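Side-chain contact in 4-hydroxy-tetrahydrodipicolinate synthase (Aquifex aeolicus, PDB 2EHH), which probably catalyses the condensation of pyruvate with aspartate semialdehyde to 4-hydroxy-tetrahydrodipicolinate in the diaminopimelate route to lysine: residues A[101-106]-A[140-145]. Numbering follows the deposited sequence.
Sequences VVVPYY and VEISVD
Val103 meets Val140 and Ile142 with one methyl each. Val103 CG1 lies 3.6 Å from Val140 CG1. Val103 CG2 packs on Ile142 CG2, the branch methyl, at 3.8 Å. Ile142 CB is a little farther from Val103 CG2, at 4.0 Å. The rotation of Val103 divides the work: CG1 stands trans to the backbone N (chi1 167°), which leaves CG2 trans to the carbonyl carbon. The side chains cross at a slant in both pairs. Val140 CG1 has a second neighbour, the carbonyl O of Pro104 at 3.4 Å, a van der Waals contact of a methyl with a polar atom. A chi1 of 76° sets Val140 CG1 between its own backbone N and carbonyl carbon, and from there it reaches both Val103 CG1 and Pro104 O. The join is wholly apolar between side chains, and small at 160 Å² of buried surface.

Backbone and polar bonds from outside position these groups. Val103 is hydrogen-bonded through its backbone to Tyr132, the predicted proton donor/acceptor, and their side chains are about 6 Å apart. On the other segment, Gln111 NE2 is hydrogen-bonded to Glu141 O and Gln111 OE1 to Ser143 N, on either side of Ile142. Ser143 is the N-cap of helix 144-153.

In the TIM barrel, the contact joins the loop after strand 98-102 to the link between helices 135-138 and 144-153, which follows the adjacent parallel strand 129-133. Val103 and Pro104 also pack on Leu114 of helix 111-124.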
ATOM      1  N   VAL A 101      -8.876  -2.674  24.700  1.00 13.55           N
ATOM      2  CA  VAL A 101      -8.352  -1.335  24.485  1.00 14.21           C
ATOM      3  C   VAL A 101      -7.731  -1.220  23.105  1.00 13.23           C
ATOM      4  O   VAL A 101      -6.674  -1.790  22.841  1.00 14.42           O
ATOM      5  CB  VAL A 101      -7.303  -1.003  25.550  1.00 13.69           C
ATOM      6  CG1 VAL A 101      -6.801   0.420  25.367  1.00 13.38           C
ATOM      7  CG2 VAL A 101      -7.913  -1.196  26.941  1.00 15.35           C
ATOM      8  N   VAL A 102      -8.396  -0.490  22.223  1.00 13.12           N
ATOM      9  CA  VAL A 102      -7.905  -0.335  20.862  1.00 12.63           C
ATOM     10  C   VAL A 102      -6.651   0.529  20.793  1.00 12.76           C
ATOM     11  O   VAL A 102      -6.440   1.420  21.624  1.00 12.52           O
ATOM     12  CB  VAL A 102      -9.003   0.280  19.944  1.00 13.23           C
ATOM     13  CG1 VAL A 102      -9.240   1.744  20.317  1.00 12.53           C
ATOM     14  CG2 VAL A 102      -8.603   0.152  18.477  1.00 11.02           C
ATOM     15  N   VAL A 103      -5.796   0.233  19.822  1.00 12.45           N
ATOM     16  CA  VAL A 103      -4.593   1.026  19.615  1.00 11.93           C
ATOM     17  C   VAL A 103      -5.153   2.371  19.158  1.00 12.02           C
ATOM     18  O   VAL A 103      -6.021   2.413  18.294  1.00 13.11           O
ATOM     19  CB  VAL A 103      -3.717   0.438  18.478  1.00 12.47           C
ATOM     20  CG1 VAL A 103      -2.650   1.442  18.058  1.00 11.64           C
ATOM     21  CG2 VAL A 103      -3.076  -0.863  18.934  1.00 14.13           C
ATOM     22  N   PRO A 104      -4.679   3.480  19.742  1.00 13.32           N
ATOM     23  CA  PRO A 104      -5.160   4.812  19.364  1.00 11.93           C
ATOM     24  C   PRO A 104      -5.247   5.053  17.859  1.00 12.95           C
ATOM     25  O   PRO A 104      -4.266   4.881  17.127  1.00 12.59           O
ATOM     26  CB  PRO A 104      -4.158   5.731  20.036  1.00 12.91           C
ATOM     27  CG  PRO A 104      -3.900   5.007  21.332  1.00 13.26           C
ATOM     28  CD  PRO A 104      -3.731   3.566  20.870  1.00 10.84           C
ATOM     29  N   TYR A 105      -6.429   5.459  17.410  1.00 10.57           N
ATOM     30  CA  TYR A 105      -6.667   5.747  16.000  1.00 12.07           C
ATOM     31  C   TYR A 105      -6.524   7.239  15.701  1.00 12.41           C
ATOM     32  O   TYR A 105      -6.617   8.073  16.601  1.00 13.45           O
ATOM     33  CB  TYR A 105      -8.080   5.306  15.604  1.00 14.15           C
ATOM     34  CG  TYR A 105      -9.140   5.758  16.585  1.00 17.09           C
ATOM     35  CD1 TYR A 105      -9.641   4.882  17.547  1.00 17.47           C
ATOM     36  CD2 TYR A 105      -9.593   7.080  16.598  1.00 18.20           C
ATOM     37  CE1 TYR A 105     -10.556   5.305  18.496  1.00 21.40           C
ATOM     38  CE2 TYR A 105     -10.514   7.514  17.551  1.00 20.35           C
ATOM     39  CZ  TYR A 105     -10.984   6.615  18.493  1.00 20.82           C
ATOM     40  OH  TYR A 105     -11.871   7.004  19.452  1.00 24.12           O
ATOM     41  N   TYR A 106      -6.280   7.554  14.431  1.00 11.17           N
ATOM     42  CA  TYR A 106      -6.186   8.928  13.949  1.00 12.58           C
ATOM     43  C   TYR A 106      -4.998   9.811  14.346  1.00 14.29           C
ATOM     44  O   TYR A 106      -4.405  10.449  13.468  1.00 13.05           O
ATOM     45  CB  TYR A 106      -7.487   9.660  14.287  1.00 15.04           C
ATOM     46  CG  TYR A 106      -7.584  11.055  13.712  1.00 18.07           C
ATOM     47  CD1 TYR A 106      -7.862  11.257  12.362  1.00 18.46           C
ATOM     48  CD2 TYR A 106      -7.411  12.171  14.523  1.00 22.09           C
ATOM     49  CE1 TYR A 106      -7.973  12.542  11.831  1.00 22.02           C
ATOM     50  CE2 TYR A 106      -7.519  13.464  14.004  1.00 24.85           C
ATOM     51  CZ  TYR A 106      -7.803  13.639  12.658  1.00 24.68           C
ATOM     52  OH  TYR A 106      -7.943  14.910  12.150  1.00 28.44           O
ATOM     53  N   VAL A 140      -2.364   3.047  12.157  1.00 15.23           N
ATOM     54  CA  VAL A 140      -1.090   2.911  12.868  1.00 13.91           C
ATOM     55  C   VAL A 140      -1.056   1.486  13.420  1.00 13.15           C
ATOM     56  O   VAL A 140      -2.099   0.861  13.581  1.00 14.41           O
ATOM     57  CB  VAL A 140      -0.953   3.909  14.052  1.00 13.94           C
ATOM     58  CG1 VAL A 140      -1.785   3.442  15.243  1.00 13.05           C
ATOM     59  CG2 VAL A 140       0.515   4.045  14.444  1.00 15.87           C
ATOM     60  N   GLU A 141       0.132   0.963  13.699  1.00 13.52           N
ATOM     61  CA  GLU A 141       0.231  -0.391  14.238  1.00 13.25           C
ATOM     62  C   GLU A 141       1.188  -0.464  15.417  1.00 13.62           C
ATOM     63  O   GLU A 141       2.258   0.147  15.406  1.00 14.15           O
ATOM     64  CB  GLU A 141       0.680  -1.375  13.152  1.00 14.40           C
ATOM     65  CG  GLU A 141       1.001  -2.782  13.667  1.00 16.06           C
ATOM     66  CD  GLU A 141       1.037  -3.821  12.559  1.00 18.47           C
ATOM     67  OE1 GLU A 141       0.088  -4.632  12.461  1.00 18.27           O
ATOM     68  OE2 GLU A 141       2.011  -3.821  11.778  1.00 20.23           O
ATOM     69  N   ILE A 142       0.786  -1.200  16.446  1.00 13.16           N
ATOM     70  CA  ILE A 142       1.630  -1.365  17.616  1.00 12.11           C
ATOM     71  C   ILE A 142       2.615  -2.482  17.260  1.00 11.91           C
ATOM     72  O   ILE A 142       2.211  -3.592  16.908  1.00 12.59           O
ATOM     73  CB  ILE A 142       0.784  -1.729  18.855  1.00 12.89           C
ATOM     74  CG1 ILE A 142       1.672  -1.768  20.101  1.00 13.18           C
ATOM     75  CG2 ILE A 142       0.054  -3.043  18.627  1.00 12.59           C
ATOM     76  CD1 ILE A 142       0.882  -1.825  21.415  1.00 12.74           C
ATOM     77  N   SER A 143       3.906  -2.175  17.320  1.00 12.49           N
ATOM     78  CA  SER A 143       4.934  -3.154  16.966  1.00 14.36           C
ATOM     79  C   SER A 143       5.003  -4.298  17.966  1.00 13.87           C
ATOM     80  O   SER A 143       4.559  -4.172  19.108  1.00 14.03           O
ATOM     81  CB  SER A 143       6.305  -2.489  16.897  1.00 16.15           C
ATOM     82  OG  SER A 143       6.794  -2.244  18.205  1.00 17.19           O
ATOM     83  N   VAL A 144       5.569  -5.417  17.538  1.00 13.80           N
ATOM     84  CA  VAL A 144       5.696  -6.555  18.433  1.00 14.48           C
ATOM     85  C   VAL A 144       6.671  -6.176  19.553  1.00 14.78           C
ATOM     86  O   VAL A 144       6.514  -6.607  20.697  1.00 15.89           O
ATOM     87  CB  VAL A 144       6.182  -7.807  17.669  1.00 14.17           C
ATOM     88  CG1 VAL A 144       6.320  -8.988  18.627  1.00 13.80           C
ATOM     89  CG2 VAL A 144       5.175  -8.150  16.563  1.00 13.86           C
ATOM     90  N   ASP A 145       7.671  -5.360  19.225  1.00 15.52           N
ATOM     91  CA  ASP A 145       8.627  -4.903  20.235  1.00 16.38           C
ATOM     92  C   ASP A 145       7.857  -4.215  21.362  1.00 15.98           C
ATOM     93  O   ASP A 145       8.076  -4.491  22.536  1.00 17.87           O
ATOM     94  CB  ASP A 145       9.622  -3.893  19.645  1.00 19.31           C
ATOM     95  CG  ASP A 145      10.769  -4.552  18.894  1.00 22.53           C
ATOM     96  OD1 ASP A 145      10.906  -5.788  18.962  1.00 23.29           O
ATOM     97  OD2 ASP A 145      11.547  -3.821  18.242  1.00 24.05           O
TER